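Local coordinates for DegV family protein (Eubacterium eligens, PDB 3FDJ) that is of unknown function but probably binds a fatty acid in a cleft between its two domains, at residues D32-C37 and L48-K53; K116-Q121 and G260-Y265; K160-L165 and K173-A178; S185-A190 and K206-K211. All blocks are in the same frame, centred on the assembly; numbering follows the deposited sequence.

Contact 1 of 4, residues D32-C37 and L48-K53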
loop_
_atom_site.group_PDB
_atom_site.type_symbol
_atom_site.label_atom_id
_atom_site.label_comp_id
_atom_site.label_asym_id
_atom_site.label_seq_id
_atom_site.Cartn_x
_atom_site.Cartn_y
_atom_site.Cartn_z
ATOM N N ASP A 32 6.395 23.002 5.426
ATOM C CA ASP A 32 5.934 24.392 5.535
ATOM C C ASP A 32 6.107 25.127 4.194
ATOM O O ASP A 32 5.343 26.046 3.885
ATOM C CB ASP A 32 6.676 25.131 6.662
ATOM C CG ASP A 32 5.964 26.426 7.102
ATOM O OD1 ASP A 32 4.737 26.403 7.360
ATOM O OD2 ASP A 32 6.643 27.472 7.206
ATOM N N ASN A 33 7.084 24.690 3.395
ATOM C CA ASN A 33 7.437 25.344 2.114
ATOM C C ASN A 33 6.886 24.793 0.794
ATOM O O ASN A 33 6.900 25.506 -0.202
ATOM C CB ASN A 33 8.954 25.348 1.968
ATOM C CG ASN A 33 9.585 26.518 2.647
ATOM O OD1 ASN A 33 9.385 27.660 2.238
ATOM N ND2 ASN A 33 10.360 26.253 3.690
ATOM N N GLU A 34 6.454 23.534 0.747
ATOM C CA GLU A 34 6.123 22.912 -0.535
ATOM C C GLU A 34 5.122 21.768 -0.349
ATOM O O GLU A 34 5.171 21.080 0.667
ATOM C CB GLU A 34 7.400 22.399 -1.234
ATOM C CG GLU A 34 7.110 21.620 -2.523
ATOM C CD GLU A 34 8.293 21.444 -3.478
ATOM O OE1 GLU A 34 9.428 21.864 -3.157
ATOM O OE2 GLU A 34 8.066 20.870 -4.576
ATOM N N GLU A 35 4.213 21.618 -1.316
ATOM C CA GLU A 35 3.269 20.499 -1.364
ATOM C C GLU A 35 3.681 19.548 -2.472
ATOM O O GLU A 35 3.909 19.970 -3.608
ATOM C CB GLU A 35 1.844 20.972 -1.658
ATOM C CG GLU A 35 0.998 21.336 -0.433
ATOM C CD GLU A 35 -0.498 21.014 -0.627
ATOM O OE1 GLU A 35 -0.968 20.930 -1.791
ATOM O OE2 GLU A 35 -1.205 20.833 0.391
ATOM N N PHE A 36 3.765 18.265 -2.146
ATOM C CA PHE A 36 4.087 17.251 -3.131
ATOM C C PHE A 36 2.839 16.410 -3.311
ATOM O O PHE A 36 2.390 15.759 -2.379
ATOM C CB PHE A 36 5.243 16.356 -2.664
ATOM C CG PHE A 36 6.503 17.101 -2.337
ATOM C CD1 PHE A 36 6.677 17.671 -1.089
ATOM C CD2 PHE A 36 7.527 17.207 -3.278
ATOM C CE1 PHE A 36 7.849 18.348 -0.770
ATOM C CE2 PHE A 36 8.697 17.885 -2.976
ATOM C CZ PHE A 36 8.864 18.454 -1.711
ATOM N N CYS A 37 2.264 16.449 -4.501
ATOM C CA CYS A 37 1.062 15.692 -4.798
ATOM C C CYS A 37 1.493 14.349 -5.413
ATOM O O CYS A 37 2.302 14.319 -6.347
ATOM C CB CYS A 37 0.195 16.491 -5.763
ATOM S SG CYS A 37 -1.286 15.662 -6.185
ATOM N N LEU A 48 12.551 13.037 -1.810
ATOM C CA LEU A 48 13.330 12.363 -0.775
ATOM C C LEU A 48 14.602 13.152 -0.440
ATOM O O LEU A 48 14.993 13.228 0.728
ATOM C CB LEU A 48 13.680 10.939 -1.205
ATOM C CG LEU A 48 12.500 9.960 -1.324
ATOM C CD1 LEU A 48 12.967 8.641 -1.921
ATOM C CD2 LEU A 48 11.843 9.747 0.019
ATOM N N ASP A 49 15.249 13.719 -1.459
ATOM C CA ASP A 49 16.431 14.548 -1.236
ATOM C C ASP A 49 16.070 15.779 -0.406
ATOM O O ASP A 49 16.812 16.163 0.490
ATOM C CB ASP A 49 17.083 14.988 -2.568
ATOM C CG ASP A 49 17.929 13.880 -3.234
ATOM O OD1 ASP A 49 18.046 12.755 -2.694
ATOM O OD2 ASP A 49 18.494 14.146 -4.324
ATOM N N ILE A 50 14.928 16.393 -0.700
ATOM C CA ILE A 50 14.489 17.567 0.048
ATOM C C ILE A 50 14.222 17.201 1.505
ATOM O O ILE A 50 14.687 17.893 2.426
ATOM C CB ILE A 50 13.243 18.229 -0.585
ATOM C CG1 ILE A 50 13.639 18.979 -1.859
ATOM C CG2 ILE A 50 12.586 19.196 0.374
ATOM C CD1 ILE A 50 12.446 19.441 -2.676
ATOM N N LEU A 51 13.507 16.097 1.711
ATOM C CA LEU A 51 13.157 15.675 3.060
ATOM C C LEU A 51 14.365 15.275 3.896
ATOM O O LEU A 51 14.415 15.593 5.073
ATOM C CB LEU A 51 12.138 14.537 3.033
ATOM C CG LEU A 51 10.785 14.981 2.497
ATOM C CD1 LEU A 51 9.921 13.787 2.193
ATOM C CD2 LEU A 51 10.093 15.929 3.453
ATOM N N GLU A 52 15.331 14.584 3.301
ATOM C CA GLU A 52 16.508 14.136 4.059
ATOM C C GLU A 52 17.343 15.277 4.632
ATOM O O GLU A 52 18.060 15.078 5.613
ATOM C CB GLU A 52 17.381 13.189 3.227
ATOM C CG GLU A 52 17.132 11.721 3.572
ATOM C CD GLU A 52 17.678 10.758 2.537
ATOM O OE1 GLU A 52 18.380 11.198 1.608
ATOM O OE2 GLU A 52 17.397 9.550 2.650
ATOM N N LYS A 53 17.247 16.463 4.035
ATOM C CA LYS A 53 17.944 17.648 4.562
ATOM C C LYS A 53 16.986 18.731 5.073
ATOM O O LYS A 53 17.416 19.830 5.410
ATOM C CB LYS A 53 18.953 18.214 3.534
ATOM C CG LYS A 53 18.380 18.600 2.176
ATOM C CD LYS A 53 19.307 19.558 1.406
ATOM C CE LYS A 53 20.298 18.828 0.485
ATOM N NZ LYS A 53 19.627 18.263 -0.739
#
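The terminal methyl of Ile50 does all the touching on the helix side, meeting Phe36 and Glu34 together. CD1 of Ile50 arrives at the rim of the Phe36 ring, in the ring plane rather than over a face, with Phe36 CZ 3.8 Å from Ile50 CD1 and CE2 a little farther away. An outstretched isoleucine (chi2 169°) carries the methyl to that edge. The same methyl has Glu34 OE1 3.9 Å from Ile50 CD1, and the two side chains cross at roughly a right angle. Glu34 is itself tied to the ring: with its CG anti to the backbone N (chi1 175°), the chain runs alongside the phenyl group, and Glu34 CG rests 3.7 Å above the Phe36 plane, nearer the rim than the middle. The ring therefore has Glu34 CG over one face and the isoleucine methyl at its edge. One carboxylate oxygen abuts a methyl here, but the charge is met by a salt bridge from Glu34 OE2 to Arg46, one turn earlier on the helix of Ile50. Leu42, Arg46 and Met47 also pack against Phe36, which is buried. This is a beta-hairpin with a helix laid against it: strand 35-37 returns antiparallel to strand 21-30, and the chain then turns into helix 44-52, whose Ile50 closes back on the hairpin's second strand.

Contact 2 of 4, residues K116-Q121 and G260-Y265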
loop_
_atom_site.group_PDB
_atom_site.type_symbol
_atom_site.label_atom_id
_atom_site.label_comp_id
_atom_site.label_asym_id
_atom_site.label_seq_id
_atom_site.Cartn_x
_atom_site.Cartn_y
_atom_site.Cartn_z
ATOM N N LYS A 116 -7.147 -2.400 5.255
ATOM C CA LYS A 116 -6.467 -2.749 6.501
ATOM C C LYS A 116 -4.944 -2.829 6.288
ATOM O O LYS A 116 -4.222 -3.437 7.070
ATOM C CB LYS A 116 -7.000 -4.064 7.056
ATOM C CG LYS A 116 -8.519 -4.154 7.165
ATOM C CD LYS A 116 -8.862 -5.504 7.795
ATOM C CE LYS A 116 -10.318 -5.846 7.766
ATOM N NZ LYS A 116 -10.524 -7.103 8.555
ATOM N N SER A 117 -4.464 -2.172 5.249
ATOM C CA SER A 117 -3.071 -2.233 4.905
ATOM C C SER A 117 -2.667 -1.067 3.991
ATOM O O SER A 117 -3.172 0.044 4.134
ATOM C CB SER A 117 -2.813 -3.592 4.241
ATOM O OG SER A 117 -1.417 -3.872 4.123
ATOM N N THR A 118 -1.720 -1.320 3.092
ATOM C CA THR A 118 -1.168 -0.294 2.211
ATOM C C THR A 118 -0.431 -0.976 1.069
ATOM O O THR A 118 -0.210 -2.197 1.096
ATOM C CB THR A 118 -0.195 0.629 2.971
ATOM O OG1 THR A 118 0.007 1.828 2.211
ATOM C CG2 THR A 118 1.154 -0.084 3.258
ATOM N N GLY A 119 -0.050 -0.178 0.078
ATOM C CA GLY A 119 0.893 -0.577 -0.950
ATOM C C GLY A 119 0.570 -1.892 -1.609
ATOM O O GLY A 119 -0.502 -2.041 -2.196
ATOM N N PRO A 120 1.509 -2.859 -1.534
ATOM C CA PRO A 120 1.305 -4.064 -2.311
ATOM C C PRO A 120 0.097 -4.888 -1.923
ATOM O O PRO A 120 -0.400 -5.646 -2.753
ATOM C CB PRO A 120 2.611 -4.853 -2.111
ATOM C CG PRO A 120 3.192 -4.314 -0.874
ATOM C CD PRO A 120 2.827 -2.845 -0.899
ATOM N N GLN A 121 -0.382 -4.761 -0.687
ATOM C CA GLN A 121 -1.616 -5.457 -0.308
ATOM C C GLN A 121 -2.836 -4.835 -1.005
ATOM O O GLN A 121 -3.732 -5.563 -1.464
ATOM C CB GLN A 121 -1.760 -5.515 1.223
ATOM C CG GLN A 121 -2.874 -6.473 1.741
ATOM C CD GLN A 121 -2.621 -7.029 3.152
ATOM O OE1 GLN A 121 -1.820 -6.497 3.918
ATOM N NE2 GLN A 121 -3.372 -8.072 3.525
ATOM N N GLY A 260 4.648 8.040 -4.122
ATOM C CA GLY A 260 5.035 9.137 -3.235
ATOM C C GLY A 260 4.722 8.893 -1.760
ATOM O O GLY A 260 5.570 9.073 -0.906
ATOM N N LEU A 261 3.493 8.483 -1.474
ATOM C CA LEU A 261 3.040 8.289 -0.103
ATOM C C LEU A 261 3.822 7.173 0.562
ATOM O O LEU A 261 4.348 7.328 1.671
ATOM C CB LEU A 261 1.542 7.953 -0.100
ATOM C CG LEU A 261 0.817 7.896 1.252
ATOM C CD1 LEU A 261 1.130 6.623 2.017
ATOM C CD2 LEU A 261 1.139 9.164 2.085
ATOM N N CYS A 262 3.904 6.026 -0.098
ATOM C CA CYS A 262 4.675 4.924 0.454
ATOM C C CYS A 262 6.166 5.260 0.549
ATOM O O CYS A 262 6.816 4.851 1.503
ATOM C CB CYS A 262 4.435 3.617 -0.294
ATOM S SG CYS A 262 2.751 2.904 0.053
ATOM N N SER A 263 6.694 6.046 -0.377
ATOM C CA SER A 263 8.110 6.468 -0.311
ATOM C C SER A 263 8.345 7.367 0.897
ATOM O O SER A 263 9.354 7.231 1.574
ATOM C CB SER A 263 8.562 7.148 -1.608
ATOM O OG SER A 263 8.561 6.230 -2.706
ATOM N N TYR A 264 7.381 8.235 1.201
ATOM C CA TYR A 264 7.490 9.112 2.366
ATOM C C TYR A 264 7.551 8.309 3.680
ATOM O O TYR A 264 8.419 8.558 4.507
ATOM C CB TYR A 264 6.342 10.141 2.389
ATOM C CG TYR A 264 6.316 10.990 3.627
ATOM C CD1 TYR A 264 7.189 12.065 3.754
ATOM C CD2 TYR A 264 5.460 10.709 4.687
ATOM C CE1 TYR A 264 7.221 12.828 4.904
ATOM C CE2 TYR A 264 5.471 11.506 5.859
ATOM C CZ TYR A 264 6.355 12.559 5.949
ATOM O OH TYR A 264 6.420 13.352 7.067
ATOM N N TYR A 265 6.639 7.359 3.851
ATOM C CA TYR A 265 6.509 6.637 5.114
ATOM C C TYR A 265 7.434 5.431 5.250
ATOM O O TYR A 265 7.875 5.119 6.364
ATOM C CB TYR A 265 5.048 6.239 5.353
ATOM C CG TYR A 265 4.206 7.367 5.907
ATOM C CD1 TYR A 265 4.519 7.948 7.145
ATOM C CD2 TYR A 265 3.110 7.884 5.195
ATOM C CE1 TYR A 265 3.756 8.996 7.663
ATOM C CE2 TYR A 265 2.343 8.919 5.718
ATOM C CZ TYR A 265 2.664 9.458 6.947
ATOM O OH TYR A 265 1.937 10.507 7.459
#
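In Cys262 the SG points anti to the carbonyl carbon (chi1 -72°), which sends the sulfur out from helix 260-266; in Thr118 OG1 lies anti to the backbone N (chi1 -163°), and this turns the hydroxyl toward that sulfur. Thr118 OG1 and Cys262 SG stand 3.7 Å apart, a van der Waals meeting of hydroxyl and thiol rather than a hydrogen bond. The sulfur also comes within 4.1 Å of the alpha carbon of Gly119, Cys262 SG against Gly119 CA, and the backbones are 6.8 Å apart between the CA atoms of Gly119 and Cys262. Gly119, with a positive phi of 50° that suits glycine, occupies the N-cap position of helix 120-134. Behind it the turn is braced by its own bonds: Ser117 OG donates to Gln121 OE1 at 2.7 Å, tilted from the amide plane, while Gln121 NE2 is held by Thr153. On the other side, the first amides of helix 260-266, Gly260 N and Leu261 N, bond to the carboxylate of Asp38. Thr118 also leans on Ile83 and Leu155, and its side chain is about 4 Å from a bound hexaethylene glycol, probably a crystallisation additive. With no hydrogen bond joining the two segments, each is positioned by partners of its own. Thiol and hydroxyl thus meet by van der Waals contact alone, and the nearby glycol leaves a pocket beside Thr118 possible, consistent with the fatty-acid cleft of DegV relatives.

Contact 3 of 4, residues K160-L165 and K173-A178. With NA (sodium ion), chain E.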
loop_
_atom_site.group_PDB
_atom_site.type_symbol
_atom_site.label_atom_id
_atom_site.label_comp_id
_atom_site.label_asym_id
_atom_site.label_seq_id
_atom_site.Cartn_x
_atom_site.Cartn_y
_atom_site.Cartn_z
ATOM N N LYS A 160 14.398 1.031 6.946
ATOM C CA LYS A 160 15.696 1.465 7.427
ATOM C C LYS A 160 15.593 2.713 8.276
ATOM O O LYS A 160 16.528 3.046 9.019
ATOM C CB LYS A 160 16.646 1.719 6.246
ATOM C CG LYS A 160 16.846 0.482 5.376
ATOM C CD LYS A 160 18.037 0.626 4.433
ATOM C CE LYS A 160 18.274 -0.671 3.654
ATOM N NZ LYS A 160 19.535 -0.603 2.878
ATOM N N SER A 161 14.483 3.423 8.140
ATOM C CA SER A 161 14.184 4.591 8.973
ATOM C C SER A 161 12.681 4.700 9.156
ATOM O O SER A 161 11.938 4.478 8.203
ATOM C CB SER A 161 14.731 5.860 8.327
ATOM O OG SER A 161 14.258 7.037 9.000
ATOM N N LEU A 162 12.256 5.050 10.371
ATOM C CA LEU A 162 10.851 5.223 10.714
ATOM C C LEU A 162 10.593 6.631 11.236
ATOM O O LEU A 162 9.623 6.870 11.943
ATOM C CB LEU A 162 10.418 4.164 11.741
ATOM C CG LEU A 162 10.425 2.722 11.197
ATOM C CD1 LEU A 162 11.792 2.094 11.342
ATOM C CD2 LEU A 162 9.367 1.871 11.885
ATOM N N HIS A 163 11.437 7.586 10.832
ATOM C CA HIS A 163 11.327 8.944 11.336
ATOM C C HIS A 163 9.997 9.602 10.922
ATOM O O HIS A 163 9.335 10.254 11.737
ATOM C CB HIS A 163 12.500 9.759 10.815
ATOM C CG HIS A 163 12.442 11.200 11.179
ATOM N ND1 HIS A 163 12.691 11.651 12.454
ATOM C CD2 HIS A 163 12.187 12.298 10.427
ATOM C CE1 HIS A 163 12.572 12.967 12.478
ATOM N NE2 HIS A 163 12.279 13.385 11.258
ATOM N N ASN A 164 9.621 9.436 9.663
ATOM C CA ASN A 164 8.371 10.046 9.172
ATOM C C ASN A 164 7.113 9.422 9.789
ATOM O O ASN A 164 6.155 10.133 10.155
ATOM C CB ASN A 164 8.344 10.041 7.635
ATOM C CG ASN A 164 9.430 10.917 7.040
ATOM O OD1 ASN A 164 9.898 11.857 7.683
ATOM N ND2 ASN A 164 9.845 10.609 5.818
ATOM N N LEU A 165 7.097 8.101 9.925
ATOM C CA LEU A 165 6.044 7.442 10.687
ATOM C C LEU A 165 5.968 7.978 12.118
ATOM O O LEU A 165 4.895 8.336 12.598
ATOM C CB LEU A 165 6.244 5.920 10.725
ATOM C CG LEU A 165 5.934 5.172 9.436
ATOM C CD1 LEU A 165 6.693 3.833 9.423
ATOM C CD2 LEU A 165 4.435 4.985 9.216
ATOM N N LYS A 173 7.798 5.699 19.435
ATOM C CA LYS A 173 9.200 6.107 19.478
ATOM C C LYS A 173 10.150 4.940 19.766
ATOM O O LYS A 173 11.198 4.837 19.126
ATOM C CB LYS A 173 9.406 7.230 20.496
ATOM C CG LYS A 173 8.815 8.553 20.007
ATOM C CD LYS A 173 9.296 9.750 20.837
ATOM C CE LYS A 173 8.454 9.987 22.095
ATOM N NZ LYS A 173 7.397 11.051 21.951
ATOM N N VAL A 174 9.776 4.039 20.675
ATOM C CA VAL A 174 10.665 2.934 21.012
ATOM C C VAL A 174 10.926 2.070 19.793
ATOM O O VAL A 174 12.059 1.677 19.557
ATOM C CB VAL A 174 10.176 2.057 22.229
ATOM C CG1 VAL A 174 8.857 1.302 21.916
ATOM C CG2 VAL A 174 11.284 1.077 22.641
ATOM N N VAL A 175 9.877 1.810 19.010
ATOM C CA VAL A 175 9.984 1.017 17.794
ATOM C C VAL A 175 10.850 1.730 16.761
ATOM O O VAL A 175 11.758 1.126 16.214
ATOM C CB VAL A 175 8.594 0.643 17.232
ATOM C CG1 VAL A 175 8.703 0.161 15.772
ATOM C CG2 VAL A 175 7.968 -0.453 18.116
ATOM N N ALA A 176 10.617 3.021 16.564
ATOM C CA ALA A 176 11.377 3.801 15.587
ATOM C C ALA A 176 12.846 3.929 15.962
ATOM O O ALA A 176 13.695 3.976 15.073
ATOM C CB ALA A 176 10.774 5.185 15.402
ATOM N N SER A 177 13.151 3.968 17.260
ATOM C CA SER A 177 14.531 4.187 17.706
ATOM C C SER A 177 15.495 3.094 17.255
ATOM O O SER A 177 16.674 3.359 17.088
ATOM C CB SER A 177 14.627 4.364 19.223
ATOM O OG SER A 177 14.339 3.150 19.875
ATOM N N ALA A 178 15.004 1.879 17.066
ATOM C CA ALA A 178 15.861 0.787 16.613
ATOM C C ALA A 178 16.549 1.115 15.290
ATOM O O ALA A 178 17.748 0.819 15.105
ATOM C CB ALA A 178 15.062 -0.490 16.461
HETATM NA NA NA E . 18.599 2.083 10.201
HETATM O O HOH W 1 13.713 5.636 12.873
HETATM O O HOH W 2 19.619 1.361 8.477
HETATM O O HOH W 3 19.597 4.074 9.715
#
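A single water does the polar work between Leu162 and Ala176, whose side chains also touch: it accepts from Leu162 N at 3.0 Å and donates to Ala176 O at 2.8 Å, so an amide and a carbonyl too far apart to bond are joined indirectly. Beside this bridge the apolar contact is small and close. Leu162 CB, set by a CG that stands anti to the carbonyl carbon (chi1 -67°), lies 3.8 Å from Ala176 CB, and the Leu162 CD2 methyl lies 4.3 Å from Val175 CG1. Leu162, at the N-cap position of helix 163-167, is buried and also packs on Val186 and Ala179. The two short helices, 163-167 and 173-177, lie within the connection between the neighbouring antiparallel strands 153-159 and 184-190 of the six-stranded sheet. A sodium ion is bound where this connection leaves and rejoins the sheet. Lys160 O binds it at 2.6 Å, the carbonyls of Ala179 and Ile184 and two waters being its other ligands; the lysine contributes its backbone, not its amine.

Contact 4 of 4, residues S185-A190 and K206-K211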
loop_
_atom_site.group_PDB
_atom_site.type_symbol
_atom_site.label_atom_id
_atom_site.label_comp_id
_atom_site.label_asym_id
_atom_site.label_seq_id
_atom_site.Cartn_x
_atom_site.Cartn_y
_atom_site.Cartn_z
ATOM N N SER A 185 17.508 -2.348 10.309
ATOM C CA SER A 185 16.142 -2.183 9.832
ATOM C C SER A 185 15.145 -2.760 10.814
ATOM O O SER A 185 15.486 -3.647 11.585
ATOM C CB SER A 185 15.977 -2.921 8.516
ATOM O OG SER A 185 16.813 -2.364 7.526
ATOM N N VAL A 186 13.913 -2.263 10.766
ATOM C CA VAL A 186 12.805 -2.816 11.526
ATOM C C VAL A 186 11.895 -3.555 10.588
ATOM O O VAL A 186 11.527 -3.034 9.515
ATOM C CB VAL A 186 11.998 -1.747 12.260
ATOM C CG1 VAL A 186 10.701 -2.343 12.879
ATOM C CG2 VAL A 186 12.887 -1.058 13.309
ATOM N N ILE A 187 11.566 -4.784 10.977
ATOM C CA ILE A 187 10.650 -5.621 10.217
ATOM C C ILE A 187 9.256 -5.496 10.834
ATOM O O ILE A 187 9.087 -5.592 12.054
ATOM C CB ILE A 187 11.095 -7.106 10.251
ATOM C CG1 ILE A 187 12.491 -7.267 9.667
ATOM C CG2 ILE A 187 10.097 -7.976 9.454
ATOM C CD1 ILE A 187 13.066 -8.700 9.892
ATOM N N GLY A 188 8.258 -5.251 10.001
ATOM C CA GLY A 188 6.882 -5.108 10.455
ATOM C C GLY A 188 5.901 -5.950 9.668
ATOM O O GLY A 188 6.240 -6.554 8.634
ATOM N N THR A 189 4.689 -6.024 10.194
ATOM C CA THR A 189 3.560 -6.588 9.467
ATOM C C THR A 189 2.336 -5.705 9.666
ATOM O O THR A 189 2.264 -4.920 10.618
ATOM C CB THR A 189 3.292 -8.056 9.907
ATOM O OG1 THR A 189 2.323 -8.672 9.042
ATOM C CG2 THR A 189 2.833 -8.132 11.364
ATOM N N ALA A 190 1.375 -5.814 8.751
ATOM C CA ALA A 190 0.073 -5.178 8.955
ATOM C C ALA A 190 -0.687 -6.009 9.988
ATOM O O ALA A 190 -0.868 -7.230 9.822
ATOM C CB ALA A 190 -0.693 -5.061 7.618
ATOM N N LYS A 206 20.982 -10.283 4.183
ATOM C CA LYS A 206 20.904 -11.736 4.290
ATOM C C LYS A 206 20.065 -12.162 5.496
ATOM O O LYS A 206 19.252 -13.088 5.402
ATOM C CB LYS A 206 22.288 -12.366 4.346
ATOM C CG LYS A 206 22.973 -12.382 2.978
ATOM C CD LYS A 206 24.273 -13.147 3.064
ATOM C CE LYS A 206 25.377 -12.258 3.559
ATOM N NZ LYS A 206 25.989 -11.540 2.407
ATOM N N LYS A 207 20.225 -11.457 6.609
ATOM C CA LYS A 207 19.444 -11.762 7.805
ATOM C C LYS A 207 17.953 -11.492 7.595
ATOM O O LYS A 207 17.098 -12.268 8.040
ATOM C CB LYS A 207 19.978 -10.976 8.995
ATOM C CG LYS A 207 21.245 -11.556 9.587
ATOM C CD LYS A 207 21.571 -10.929 10.958
ATOM C CE LYS A 207 22.995 -11.211 11.390
ATOM N NZ LYS A 207 23.979 -10.375 10.593
ATOM N N LEU A 208 17.644 -10.422 6.878
ATOM C CA LEU A 208 16.258 -10.143 6.478
ATOM C C LEU A 208 15.667 -11.289 5.646
ATOM O O LEU A 208 14.533 -11.731 5.902
ATOM C CB LEU A 208 16.156 -8.800 5.736
ATOM C CG LEU A 208 14.781 -8.488 5.126
ATOM C CD1 LEU A 208 13.742 -8.341 6.246
ATOM C CD2 LEU A 208 14.881 -7.248 4.252
ATOM N N LEU A 209 16.418 -11.796 4.666
ATOM C CA LEU A 209 15.891 -12.876 3.827
ATOM C C LEU A 209 15.501 -14.092 4.672
ATOM O O LEU A 209 14.454 -14.707 4.450
ATOM C CB LEU A 209 16.881 -13.297 2.732
ATOM C CG LEU A 209 17.268 -12.263 1.669
ATOM C CD1 LEU A 209 18.016 -12.922 0.500
ATOM C CD2 LEU A 209 16.068 -11.543 1.181
ATOM N N VAL A 210 16.330 -14.427 5.654
ATOM C CA VAL A 210 16.063 -15.579 6.517
ATOM C C VAL A 210 14.837 -15.340 7.412
ATOM O O VAL A 210 13.975 -16.227 7.598
ATOM C CB VAL A 210 17.307 -15.912 7.371
ATOM C CG1 VAL A 210 16.982 -16.960 8.405
ATOM C CG2 VAL A 210 18.478 -16.371 6.459
ATOM N N LYS A 211 14.756 -14.154 7.980
ATOM C CA LYS A 211 13.589 -13.812 8.802
ATOM C C LYS A 211 12.289 -13.820 7.992
ATOM O O LYS A 211 11.277 -14.300 8.464
ATOM C CB LYS A 211 13.782 -12.473 9.497
ATOM C CG LYS A 211 14.761 -12.524 10.636
ATOM C CD LYS A 211 14.817 -11.173 11.346
ATOM C CE LYS A 211 15.862 -11.120 12.471
ATOM N NZ LYS A 211 15.816 -12.265 13.423
#
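Ile187 drives its CD1 methyl between Leu208 and Lys211, one partner buried and the other exposed. On the buried side Ile187 CD1 sits 3.7 Å from Leu208 CD1. Leu208 reaches it through a CG anti to the backbone N (chi1 173°), which turns CD1 toward the strand, where Leu208 CD1 touches Ile187 CG1 as well, at 3.8 Å; the two side chains meet obliquely. Cys202, Ser158 and Leu236 pack round the leucine, placing this half of the contact in the layer between the sheet and helices 205-219 and 234-248. The lysine side is exposed, although Lys211 CD presses to 3.4 Å from Ile187 CD1, closer than carbons normally approach. Lys211 CB lies 3.9 Å from Ile187 CD1, and beyond CD the chain bends (chi4 -49°) and leads the amine away from the strand. Lys206, Lys207 and Val210 are exposed too. Helix 205-219 follows the antiparallel pair 184-190 and 196-203 and folds back over one face of it. Across the contact the chemistry is purely apolar, without a hydrogen bond: Lys211 contributes hydrocarbon at the margin while its charged end stays out of the buried layer.

The centre of contact 2 is about 3 Å from the chain's centre; those of contacts 1, 3 and 4 are 17 to 21 Å out, yet 3 and 4 are still buried and only contact 1 is partly so. Their chemistry differs: hydroxyl against thiol near the presumed cleft in contact 2, a phenyl edge and a methyl in contact 1, a bridging water beside leucine and alanine, next to a sodium site, in contact 3, plain hydrocarbon in contact 4. Strand 184-190 joins contacts 3 and 4, its Val186 meeting Ala178. Helix 260-266 links outward, Tyr264 packing on Leu51 of contact 1 and probably hydrogen-bonding through its carbonyl to Asn164 of contact 3. Ala190 brings contact 4 against Ser117 of contact 2.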